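Local coordinates for DUF4627 domain-containing protein (Bacteroides thetaiotaomicron, PDB 3SEE), which is of unknown function but, with a galactose-binding-like fold, probably binds sugar, at residues S176-K179 and A183-V186; T74-A79 and T128-R133; W51-T54 and P60-M63; L96-K101 and V201-Q206. All coordinates share one frame; numbering follows the deposited sequence. Where two conformers were deposited one is given.

Contact 1: residues S176-K179 and A183-V186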
loop_
_atom_site.group_PDB
_atom_site.type_symbol
_atom_site.label_atom_id
_atom_site.label_comp_id
_atom_site.label_asym_id
_atom_site.label_seq_id
_atom_site.Cartn_x
_atom_site.Cartn_y
_atom_site.Cartn_z
ATOM N N SER A 176 -10.936 -0.839 -8.427
ATOM C CA SER A 176 -11.496 -1.932 -9.194
ATOM C C SER A 176 -10.974 -1.949 -10.635
ATOM O O SER A 176 -10.422 -0.975 -11.137
ATOM C CB SER A 176 -13.019 -1.827 -9.184
ATOM O OG SER A 176 -13.438 -0.518 -9.513
ATOM N N SER A 177 -11.157 -3.083 -11.292
ATOM C CA SER A 177 -10.827 -3.189 -12.704
ATOM C C SER A 177 -11.760 -2.399 -13.587
ATOM O O SER A 177 -12.903 -2.126 -13.227
ATOM C CB SER A 177 -10.892 -4.649 -13.160
ATOM O OG SER A 177 -12.237 -5.064 -13.208
ATOM N N LYS A 178 -11.275 -2.080 -14.778
ATOM C CA LYS A 178 -12.108 -1.395 -15.771
ATOM C C LYS A 178 -13.295 -2.278 -16.155
ATOM O O LYS A 178 -14.429 -1.800 -16.211
ATOM C CB LYS A 178 -11.269 -0.992 -16.984
ATOM C CG LYS A 178 -12.074 -0.333 -18.101
ATOM C CD LYS A 178 -12.802 0.925 -17.634
ATOM C CE LYS A 178 -13.375 1.744 -18.801
ATOM N NZ LYS A 178 -14.281 0.980 -19.662
ATOM N N LYS A 179 -13.079 -3.564 -16.437
ATOM C CA LYS A 179 -14.185 -4.434 -16.872
ATOM C C LYS A 179 -15.301 -4.425 -15.853
ATOM O O LYS A 179 -16.482 -4.411 -16.214
ATOM C CB LYS A 179 -13.700 -5.874 -17.091
ATOM C CG LYS A 179 -14.821 -6.884 -17.438
ATOM C CD LYS A 179 -15.572 -6.471 -18.719
ATOM C CE LYS A 179 -16.522 -7.553 -19.220
ATOM N NZ LYS A 179 -17.295 -7.096 -20.425
ATOM N N ALA A 183 -17.666 3.130 -14.508
ATOM C CA ALA A 183 -17.412 4.477 -13.989
ATOM C C ALA A 183 -15.933 4.763 -13.729
ATOM O O ALA A 183 -15.584 5.870 -13.328
ATOM C CB ALA A 183 -18.217 4.710 -12.691
ATOM N N LEU A 184 -15.049 3.801 -13.971
ATOM C CA LEU A 184 -13.623 4.000 -13.709
ATOM C C LEU A 184 -13.089 5.087 -14.645
ATOM O O LEU A 184 -13.339 5.058 -15.861
ATOM C CB LEU A 184 -12.838 2.692 -13.894
ATOM C CG LEU A 184 -11.336 2.752 -13.588
ATOM C CD1 LEU A 184 -10.854 1.386 -13.073
ATOM C CD2 LEU A 184 -10.492 3.194 -14.782
ATOM N N GLU A 185 -12.323 6.020 -14.085
ATOM C CA GLU A 185 -11.692 7.108 -14.807
ATOM C C GLU A 185 -10.263 7.301 -14.361
ATOM O O GLU A 185 -9.989 7.364 -13.168
ATOM C CB GLU A 185 -12.433 8.424 -14.553
ATOM C CG GLU A 185 -13.871 8.479 -15.013
ATOM C CD GLU A 185 -14.530 9.833 -14.832
ATOM O OE1 GLU A 185 -13.846 10.822 -14.501
ATOM O OE2 GLU A 185 -15.769 9.918 -15.052
ATOM N N VAL A 186 -9.377 7.428 -15.343
ATOM C CA VAL A 186 -8.014 7.877 -15.166
ATOM C C VAL A 186 -7.987 9.328 -15.599
ATOM O O VAL A 186 -8.532 9.665 -16.664
ATOM C CB VAL A 186 -7.046 7.048 -16.012
ATOM C CG1 VAL A 186 -5.639 7.609 -15.918
ATOM C CG2 VAL A 186 -7.065 5.562 -15.584
#
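L184 meets K178 because both side chains leave the backbone the same way: CG lies opposite the main-chain N in each, with chi1 at -177° for L184 and 177° for K178. The lysine then bends at chi2 (58°), which brings its aliphatic part up against the leucine, and CD of K178 stops 4.1 Å from CB of L184. The two chains cross obliquely, so only a short length of each is in touch. Further out, in the conformer described (one of two modelled for L184), CD1 faces the backbone of 176-179 near N of K178; its close approach to the carbonyl O of S176 is doubtful. No hydrogen bond joins 176-179 to 183-186, and the contact is one leucine against main chain and methylenes. Polar bonds hold the loop from other directions: S176 OG meets ND2 of N181, while N173 bonds the backbone at A183 and E185. All of this belongs to the irregular connection between strands 170-172 and 186-188, where L184, buried, also packs on V172 of the first strand and on Y136 in a neighbouring loop.

Contact 2: residues T74-A79 and T128-R133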
loop_
_atom_site.group_PDB
_atom_site.type_symbol
_atom_site.label_atom_id
_atom_site.label_comp_id
_atom_site.label_asym_id
_atom_site.label_seq_id
_atom_site.Cartn_x
_atom_site.Cartn_y
_atom_site.Cartn_z
ATOM N N THR A 74 -8.093 -10.766 3.158
ATOM C CA THR A 74 -8.398 -9.530 3.852
ATOM C C THR A 74 -8.679 -8.393 2.880
ATOM O O THR A 74 -8.220 -8.386 1.733
ATOM C CB THR A 74 -7.297 -9.184 4.875
ATOM O OG1 THR A 74 -6.039 -8.985 4.214
ATOM C CG2 THR A 74 -7.124 -10.259 5.932
ATOM N N SER A 75 -9.409 -7.411 3.380
ATOM C CA SER A 75 -9.908 -6.291 2.583
ATOM C C SER A 75 -8.867 -5.204 2.391
ATOM O O SER A 75 -8.201 -4.828 3.348
ATOM C CB SER A 75 -11.089 -5.660 3.317
ATOM O OG SER A 75 -11.432 -4.409 2.754
ATOM N N TRP A 76 -8.791 -4.642 1.189
ATOM C CA TRP A 76 -7.803 -3.620 0.881
ATOM C C TRP A 76 -7.876 -2.415 1.782
ATOM O O TRP A 76 -6.867 -1.737 1.988
ATOM C CB TRP A 76 -7.919 -3.193 -0.595
ATOM C CG TRP A 76 -9.159 -2.456 -0.965
ATOM C CD1 TRP A 76 -10.307 -2.982 -1.458
ATOM C CD2 TRP A 76 -9.384 -1.035 -0.892
ATOM N NE1 TRP A 76 -11.217 -1.992 -1.714
ATOM C CE2 TRP A 76 -10.668 -0.786 -1.392
ATOM C CE3 TRP A 76 -8.598 0.055 -0.515
ATOM C CZ2 TRP A 76 -11.217 0.489 -1.444
ATOM C CZ3 TRP A 76 -9.130 1.323 -0.573
ATOM C CH2 TRP A 76 -10.433 1.532 -1.031
ATOM N N TYR A 77 -9.073 -2.111 2.298
ATOM C CA TYR A 77 -9.274 -0.908 3.105
ATOM C C TYR A 77 -9.297 -1.192 4.607
ATOM O O TYR A 77 -9.508 -0.275 5.397
ATOM C CB TYR A 77 -10.536 -0.139 2.660
ATOM C CG TYR A 77 -11.822 -0.909 2.783
ATOM C CD1 TYR A 77 -12.593 -0.879 3.940
ATOM C CD2 TYR A 77 -12.294 -1.655 1.731
ATOM C CE1 TYR A 77 -13.790 -1.594 4.035
ATOM C CE2 TYR A 77 -13.485 -2.373 1.818
ATOM C CZ TYR A 77 -14.229 -2.338 2.967
ATOM O OH TYR A 77 -15.429 -3.052 3.058
ATOM N N LYS A 78 -9.103 -2.449 5.002
ATOM C CA LYS A 78 -9.164 -2.821 6.418
ATOM C C LYS A 78 -7.827 -3.161 7.059
ATOM O O LYS A 78 -7.644 -2.862 8.225
ATOM C CB LYS A 78 -10.118 -3.985 6.657
ATOM C CG LYS A 78 -11.562 -3.690 6.291
ATOM C CD LYS A 78 -12.460 -4.851 6.699
ATOM C CE LYS A 78 -13.844 -4.662 6.159
ATOM N NZ LYS A 78 -14.705 -5.833 6.567
ATOM N N ALA A 79 -6.923 -3.842 6.344
ATOM C CA ALA A 79 -5.707 -4.376 6.985
ATOM C C ALA A 79 -4.483 -4.068 6.123
ATOM O O ALA A 79 -4.322 -4.622 5.022
ATOM C CB ALA A 79 -5.840 -5.873 7.213
ATOM N N THR A 128 -12.756 7.502 -3.846
ATOM C CA THR A 128 -11.550 6.696 -3.624
ATOM C C THR A 128 -10.552 7.097 -4.709
ATOM O O THR A 128 -10.691 6.707 -5.866
ATOM C CB THR A 128 -11.845 5.188 -3.679
ATOM O OG1 THR A 128 -12.394 4.858 -4.963
ATOM C CG2 THR A 128 -12.829 4.741 -2.598
ATOM N N THR A 129 -9.569 7.900 -4.318
ATOM C CA THR A 129 -8.627 8.526 -5.242
ATOM C C THR A 129 -7.230 7.980 -5.023
ATOM O O THR A 129 -6.723 8.042 -3.906
ATOM C CB THR A 129 -8.597 10.055 -5.014
ATOM O OG1 THR A 129 -9.941 10.564 -4.952
ATOM C CG2 THR A 129 -7.825 10.762 -6.089
ATOM N N PHE A 130 -6.622 7.435 -6.065
ATOM C CA PHE A 130 -5.330 6.754 -5.964
ATOM C C PHE A 130 -4.378 7.288 -7.032
ATOM O O PHE A 130 -4.821 7.544 -8.146
ATOM C CB PHE A 130 -5.472 5.254 -6.220
ATOM C CG PHE A 130 -6.459 4.530 -5.353
ATOM C CD1 PHE A 130 -7.811 4.484 -5.672
ATOM C CD2 PHE A 130 -6.031 3.827 -4.242
ATOM C CE1 PHE A 130 -8.699 3.738 -4.907
ATOM C CE2 PHE A 130 -6.916 3.088 -3.482
ATOM C CZ PHE A 130 -8.232 3.063 -3.807
ATOM N N PHE A 131 -3.080 7.318 -6.756
ATOM C CA PHE A 131 -2.131 7.499 -7.850
ATOM C C PHE A 131 -2.093 6.256 -8.749
ATOM O O PHE A 131 -2.238 5.124 -8.278
ATOM C CB PHE A 131 -0.748 7.788 -7.321
ATOM C CG PHE A 131 -0.640 9.099 -6.605
ATOM C CD1 PHE A 131 -0.947 10.279 -7.251
ATOM C CD2 PHE A 131 -0.240 9.169 -5.276
ATOM C CE1 PHE A 131 -0.838 11.496 -6.584
ATOM C CE2 PHE A 131 -0.145 10.373 -4.606
ATOM C CZ PHE A 131 -0.434 11.538 -5.265
HETATM N N MSE A 132 -1.932 6.475 -10.042
HETATM C CA MSE A 132 -1.936 5.393 -11.007
HETATM C C MSE A 132 -0.599 4.675 -11.049
HETATM O O MSE A 132 0.452 5.291 -11.190
HETATM C CB MSE A 132 -2.241 5.961 -12.385
HETATM C CG MSE A 132 -2.547 4.863 -13.420
HETATM SE SE MSE A 132 -2.648 5.560 -15.233
HETATM C CE MSE A 132 -0.771 5.392 -15.703
ATOM N N ARG A 133 -0.645 3.351 -11.009
ATOM C CA ARG A 133 0.586 2.635 -11.233
ATOM C C ARG A 133 1.008 2.877 -12.708
ATOM O O ARG A 133 0.206 2.904 -13.643
ATOM C CB ARG A 133 0.507 1.169 -10.784
ATOM C CG ARG A 133 -0.390 0.295 -11.614
ATOM C CD ARG A 133 -0.516 -1.131 -11.043
ATOM N NE ARG A 133 -1.513 -1.804 -11.829
ATOM C CZ ARG A 133 -1.295 -2.353 -13.017
ATOM N NH1 ARG A 133 -0.094 -2.346 -13.564
ATOM N NH2 ARG A 133 -2.309 -2.914 -13.652
#
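W76 meets F130 and T128 in the galactose-binding-like beta sandwich, where the loop that passes from strand 61-66 of the antiparallel sheet to strand 79-85 of the mixed sheet meets strand 130-133 and the residues just before it. Aromatic packing carries most of it. The far rim of the indole comes to the far end of the phenyl ring, with CZ3 of W76 3.8 Å from CZ of F130 and lying in the phenyl plane at its edge. The rings meet at a slant, their planes at 59° and the centroid of the six-membered indole ring 5.7 Å from that of F130. Aliphatic packing adds the methyl of T128: CG2 sits at the edge of the indole, 4.3 Å from CH2 of W76. With chi1 at 68°, CG of W76 stands between the backbone N and the carbonyl carbon, and this sends the indole off the loop toward F130. K114 and I175 also touch the indole, while F130, buried, packs on V172.

The hydrogen bonds lie within the loop or run elsewhere. K78 N bonds to S75 O at 3.0 Å, closing a type I beta turn with W76 and Y77 at its two corners; O of W76 is taken by the hydroxyl of Y112. T128 OG1 makes a weak bond to O of N173. The turn also lays the next aromatic residue on the tryptophan: CD2 of Y77 sits 3.5 Å above one face of the indole, displaced toward its rim.

Contact 3: residues W51-T54 and P60-M63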
loop_
_atom_site.group_PDB
_atom_site.type_symbol
_atom_site.label_atom_id
_atom_site.label_comp_id
_atom_site.label_asym_id
_atom_site.label_seq_id
_atom_site.Cartn_x
_atom_site.Cartn_y
_atom_site.Cartn_z
ATOM N N TRP A 51 5.421 -5.407 14.596
ATOM C CA TRP A 51 6.863 -5.231 14.465
ATOM C C TRP A 51 7.598 -6.437 15.009
ATOM O O TRP A 51 7.143 -7.088 15.950
ATOM C CB TRP A 51 7.269 -3.987 15.247
ATOM C CG TRP A 51 8.688 -3.598 15.184
ATOM C CD1 TRP A 51 9.287 -2.834 14.234
ATOM C CD2 TRP A 51 9.692 -3.870 16.167
ATOM N NE1 TRP A 51 10.609 -2.652 14.527
ATOM C CE2 TRP A 51 10.878 -3.260 15.723
ATOM C CE3 TRP A 51 9.705 -4.570 17.376
ATOM C CZ2 TRP A 51 12.061 -3.308 16.468
ATOM C CZ3 TRP A 51 10.899 -4.616 18.109
ATOM C CH2 TRP A 51 12.043 -3.997 17.649
ATOM N N GLU A 52 8.736 -6.750 14.420
ATOM C CA GLU A 52 9.561 -7.867 14.864
ATOM C C GLU A 52 11.028 -7.601 14.585
ATOM O O GLU A 52 11.382 -6.866 13.659
ATOM C CB GLU A 52 9.177 -9.142 14.124
ATOM C CG GLU A 52 9.453 -9.035 12.625
ATOM C CD GLU A 52 9.200 -10.302 11.847
ATOM O OE1 GLU A 52 8.984 -11.375 12.428
ATOM O OE2 GLU A 52 9.272 -10.220 10.607
ATOM N N GLN A 53 11.881 -8.258 15.361
ATOM C CA GLN A 53 13.290 -8.390 15.033
ATOM C C GLN A 53 13.467 -9.787 14.429
ATOM O O GLN A 53 13.031 -10.794 15.003
ATOM C CB GLN A 53 14.139 -8.148 16.258
ATOM C CG GLN A 53 13.941 -6.712 16.713
ATOM C CD GLN A 53 15.022 -6.233 17.582
ATOM O OE1 GLN A 53 15.086 -6.608 18.738
ATOM N NE2 GLN A 53 15.895 -5.376 17.041
ATOM N N THR A 54 14.072 -9.839 13.248
ATOM C CA THR A 54 14.020 -11.006 12.394
ATOM C C THR A 54 15.141 -12.019 12.629
ATOM O O THR A 54 15.017 -13.193 12.256
ATOM C CB THR A 54 14.150 -10.573 10.945
ATOM O OG1 THR A 54 15.430 -9.942 10.812
ATOM C CG2 THR A 54 13.028 -9.586 10.507
ATOM N N PRO A 60 17.286 -6.572 9.744
ATOM C CA PRO A 60 17.138 -7.058 11.117
ATOM C C PRO A 60 15.846 -6.678 11.821
ATOM O O PRO A 60 15.531 -7.277 12.833
ATOM C CB PRO A 60 18.354 -6.489 11.837
ATOM C CG PRO A 60 18.916 -5.446 10.954
ATOM C CD PRO A 60 18.435 -5.665 9.570
ATOM N N ASN A 61 15.082 -5.744 11.269
ATOM C CA ASN A 61 13.776 -5.365 11.798
ATOM C C ASN A 61 12.798 -5.364 10.628
ATOM O O ASN A 61 13.176 -5.065 9.497
ATOM C CB ASN A 61 13.806 -3.960 12.402
ATOM C CG ASN A 61 14.941 -3.782 13.392
ATOM O OD1 ASN A 61 14.809 -4.129 14.546
ATOM N ND2 ASN A 61 16.054 -3.232 12.920
ATOM N N ALA A 62 11.539 -5.691 10.899
ATOM C CA ALA A 62 10.522 -5.818 9.859
ATOM C C ALA A 62 9.149 -5.694 10.472
ATOM O O ALA A 62 8.982 -5.773 11.697
ATOM C CB ALA A 62 10.670 -7.163 9.159
HETATM N N MSE A 63 8.161 -5.530 9.598
HETATM C CA MSE A 63 6.756 -5.686 9.973
HETATM C C MSE A 63 6.275 -7.012 9.427
HETATM O O MSE A 63 6.577 -7.363 8.280
HETATM C CB MSE A 63 5.900 -4.595 9.371
HETATM C CG MSE A 63 6.324 -3.187 9.812
HETATM SE SE MSE A 63 6.216 -2.844 11.694
HETATM C CE MSE A 63 4.328 -3.077 11.970
#
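W51 pairs with M63, a selenomethionine, as a non-hydrogen-bonded antiparallel pair, and the two side chains share a sheet face with Q53 and N61. They cross at about a right angle: SE of M63 lies in the indole plane at its edge, 4.0 Å from CD1 of W51, a Met-aromatic contact. With CG opposite the backbone N (chi1 -177°), the indole runs alongside N61, whose OD1 is 3.5 Å from CZ2 of W51, the ring and amide planes being only 16° apart. NE1 bonds to O of F17, outside the hairpin. Cutting W51 back to an alanine would probably leave O of F17 without its donor and open a gap between the side chains of N61 and M63.

E52 makes the hydrogen-bonded pair with A62: E52 N reaches A62 O at 2.9 Å, and A62 N reaches E52 O at 3.0 Å. At Q53 the side chains take over, with NE2 donating to OD1 of N61 at 3.0 Å; the amides lie side by side with their planes 15° apart. T54 ends the run. Its N donates to O of P60 at 3.0 Å, from well above the carbonyl plane, and its CG2 rests 3.6 Å from CB of A62, while OG1 turns back to O of Y59.

Backbone bonds thus fix the register of this hairpin at the outer end of the antiparallel sheet, and the bond from Q53 NE2 probably helps fix how the N61 amide is turned beside the indole.

Contact 4: residues L96-K101 and V201-Q206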
loop_
_atom_site.group_PDB
_atom_site.type_symbol
_atom_site.label_atom_id
_atom_site.label_comp_id
_atom_site.label_asym_id
_atom_site.label_seq_id
_atom_site.Cartn_x
_atom_site.Cartn_y
_atom_site.Cartn_z
ATOM N N LEU A 96 8.460 3.114 -5.640
ATOM C CA LEU A 96 8.328 2.527 -4.318
ATOM C C LEU A 96 9.024 1.179 -4.333
ATOM O O LEU A 96 8.741 0.345 -5.194
ATOM C CB LEU A 96 6.867 2.309 -3.945
ATOM C CG LEU A 96 6.722 1.764 -2.488
ATOM C CD1 LEU A 96 6.903 2.837 -1.431
ATOM C CD2 LEU A 96 5.473 1.013 -2.193
ATOM N N THR A 97 9.966 0.981 -3.430
ATOM C CA THR A 97 10.754 -0.263 -3.319
ATOM C C THR A 97 10.725 -0.741 -1.889
ATOM O O THR A 97 10.732 0.082 -0.966
ATOM C CB THR A 97 12.265 -0.141 -3.699
ATOM O OG1 THR A 97 13.004 0.570 -2.706
ATOM C CG2 THR A 97 12.450 0.516 -5.047
ATOM N N PHE A 98 10.740 -2.049 -1.707
ATOM C CA PHE A 98 10.937 -2.632 -0.384
ATOM C C PHE A 98 11.333 -4.082 -0.538
ATOM O O PHE A 98 11.402 -4.596 -1.640
ATOM C CB PHE A 98 9.711 -2.472 0.525
ATOM C CG PHE A 98 8.436 -3.055 -0.021
ATOM C CD1 PHE A 98 7.617 -2.304 -0.853
ATOM C CD2 PHE A 98 8.032 -4.340 0.305
ATOM C CE1 PHE A 98 6.437 -2.818 -1.359
ATOM C CE2 PHE A 98 6.845 -4.845 -0.189
ATOM C CZ PHE A 98 6.043 -4.079 -1.019
ATOM N N TYR A 99 11.671 -4.729 0.559
ATOM C CA TYR A 99 11.975 -6.144 0.553
ATOM C C TYR A 99 10.892 -6.881 1.336
ATOM O O TYR A 99 10.367 -6.374 2.340
ATOM C CB TYR A 99 13.365 -6.427 1.142
ATOM C CG TYR A 99 14.444 -6.036 0.167
ATOM C CD1 TYR A 99 14.860 -4.729 0.049
ATOM C CD2 TYR A 99 14.993 -6.972 -0.694
ATOM C CE1 TYR A 99 15.813 -4.367 -0.933
ATOM C CE2 TYR A 99 15.944 -6.635 -1.646
ATOM C CZ TYR A 99 16.340 -5.335 -1.758
ATOM O OH TYR A 99 17.288 -4.968 -2.721
ATOM N N ALA A 100 10.519 -8.053 0.846
ATOM C CA ALA A 100 9.487 -8.867 1.437
ATOM C C ALA A 100 9.930 -10.310 1.493
ATOM O O ALA A 100 10.683 -10.769 0.651
ATOM C CB ALA A 100 8.178 -8.740 0.634
ATOM N N LYS A 101 9.372 -11.014 2.466
ATOM C CA LYS A 101 9.669 -12.426 2.737
ATOM C C LYS A 101 8.336 -13.116 3.010
ATOM O O LYS A 101 7.584 -12.604 3.835
ATOM C CB LYS A 101 10.584 -12.497 3.991
ATOM C CG LYS A 101 11.384 -13.783 4.169
ATOM C CD LYS A 101 12.344 -13.647 5.343
ATOM C CE LYS A 101 12.671 -14.988 5.984
ATOM N NZ LYS A 101 11.580 -15.482 6.860
ATOM N N VAL A 201 0.901 5.759 1.712
ATOM C CA VAL A 201 1.289 4.466 1.157
ATOM C C VAL A 201 0.691 3.349 2.010
ATOM O O VAL A 201 0.767 3.403 3.234
ATOM C CB VAL A 201 2.820 4.352 1.137
ATOM C CG1 VAL A 201 3.268 2.944 0.712
ATOM C CG2 VAL A 201 3.439 5.433 0.251
ATOM N N ALA A 202 0.109 2.347 1.363
ATOM C CA ALA A 202 -0.402 1.129 1.991
ATOM C C ALA A 202 0.353 -0.057 1.408
ATOM O O ALA A 202 0.448 -0.207 0.189
ATOM C CB ALA A 202 -1.904 0.980 1.691
ATOM N N ILE A 203 0.897 -0.898 2.282
ATOM C CA ILE A 203 1.550 -2.140 1.909
ATOM C C ILE A 203 0.718 -3.255 2.544
ATOM O O ILE A 203 0.393 -3.204 3.756
ATOM C CB ILE A 203 3.023 -2.198 2.380
ATOM C CG1 ILE A 203 3.815 -1.064 1.707
ATOM C CG2 ILE A 203 3.617 -3.592 2.112
ATOM C CD1 ILE A 203 5.255 -0.886 2.232
ATOM N N LEU A 204 0.320 -4.248 1.744
ATOM C CA LEU A 204 -0.651 -5.266 2.125
ATOM C C LEU A 204 -0.203 -6.626 1.719
ATOM O O LEU A 204 0.520 -6.783 0.731
ATOM C CB LEU A 204 -1.956 -5.104 1.349
ATOM C CG LEU A 204 -2.532 -3.712 1.339
ATOM C CD1 LEU A 204 -2.124 -2.924 0.104
ATOM C CD2 LEU A 204 -4.055 -3.776 1.454
ATOM N N GLY A 205 -0.688 -7.630 2.430
ATOM C CA GLY A 205 -0.582 -9.035 2.014
ATOM C C GLY A 205 -1.904 -9.686 2.349
ATOM O O GLY A 205 -2.158 -10.014 3.502
ATOM N N GLN A 206 -2.797 -9.755 1.377
ATOM C CA GLN A 206 -4.200 -10.060 1.626
ATOM C C GLN A 206 -4.536 -11.536 1.637
ATOM O O GLN A 206 -5.605 -11.906 2.108
ATOM C CB GLN A 206 -5.074 -9.389 0.580
ATOM C CG GLN A 206 -5.014 -7.873 0.605
ATOM C CD GLN A 206 -5.647 -7.275 -0.625
ATOM O OE1 GLN A 206 -4.995 -7.176 -1.665
ATOM N NE2 GLN A 206 -6.933 -6.939 -0.557
#
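I203 and F98 slide past each other in opposite directions across the buried middle of the protein. The isoleucine uses two branches: CG2 meets the far end of the phenyl ring, 4.0 Å from CZ of F98, while CD1 comes over one face, 4.1 Å from CD1 of F98 and offset toward the rim. The phenyl ring gets there with chi1 at 57°, CG lodged between the backbone N and the carbonyl carbon. I203 throws CG1 to the side of its own N (chi1 -62°), which lays CD1 over the ring. L96, two residues before F98 on the same strand face, meets V201 differently. These two reach toward each other tip to tip, with CD2 of L96 4.1 Å from CG1 of V201. No hydrogen bond crosses here, and the CA atoms of F98 and I203 are 9.7 Å apart, a spacing filled by side chains. V111, on the strand beside 199-204, touches both L96 and F98; I203 reaches I214, and V201 packs on I85. Strand 93-102 belongs to the antiparallel sheet and 199-204 to the mixed one, so this is face-to-face packing of two sheets, the hydrophobic interior of a jelly-roll beta sandwich as in galactose-binding-like domains.

Contact 4 lies nearest the centre of the chain, packing the two sheets of the sandwich together, and the others spread outward from it. Contact 3 comes first in sequence, a hairpin about 14 Å from contact 4 between centres. Contact 2 follows, its segments alternating along the chain with those of contact 4; the two touch, T74 N lying 2.9 Å from Q206 O in a probable hydrogen bond. Contact 1 forms within the stretch between the two halves of contact 4 and meets contact 2 through V186 CG1 and M132 SE. Contacts 1 and 3, with centres about 37 Å apart, lie on opposite sides of the chain's centre, so the contacts span the sandwich from end hairpin to far loop.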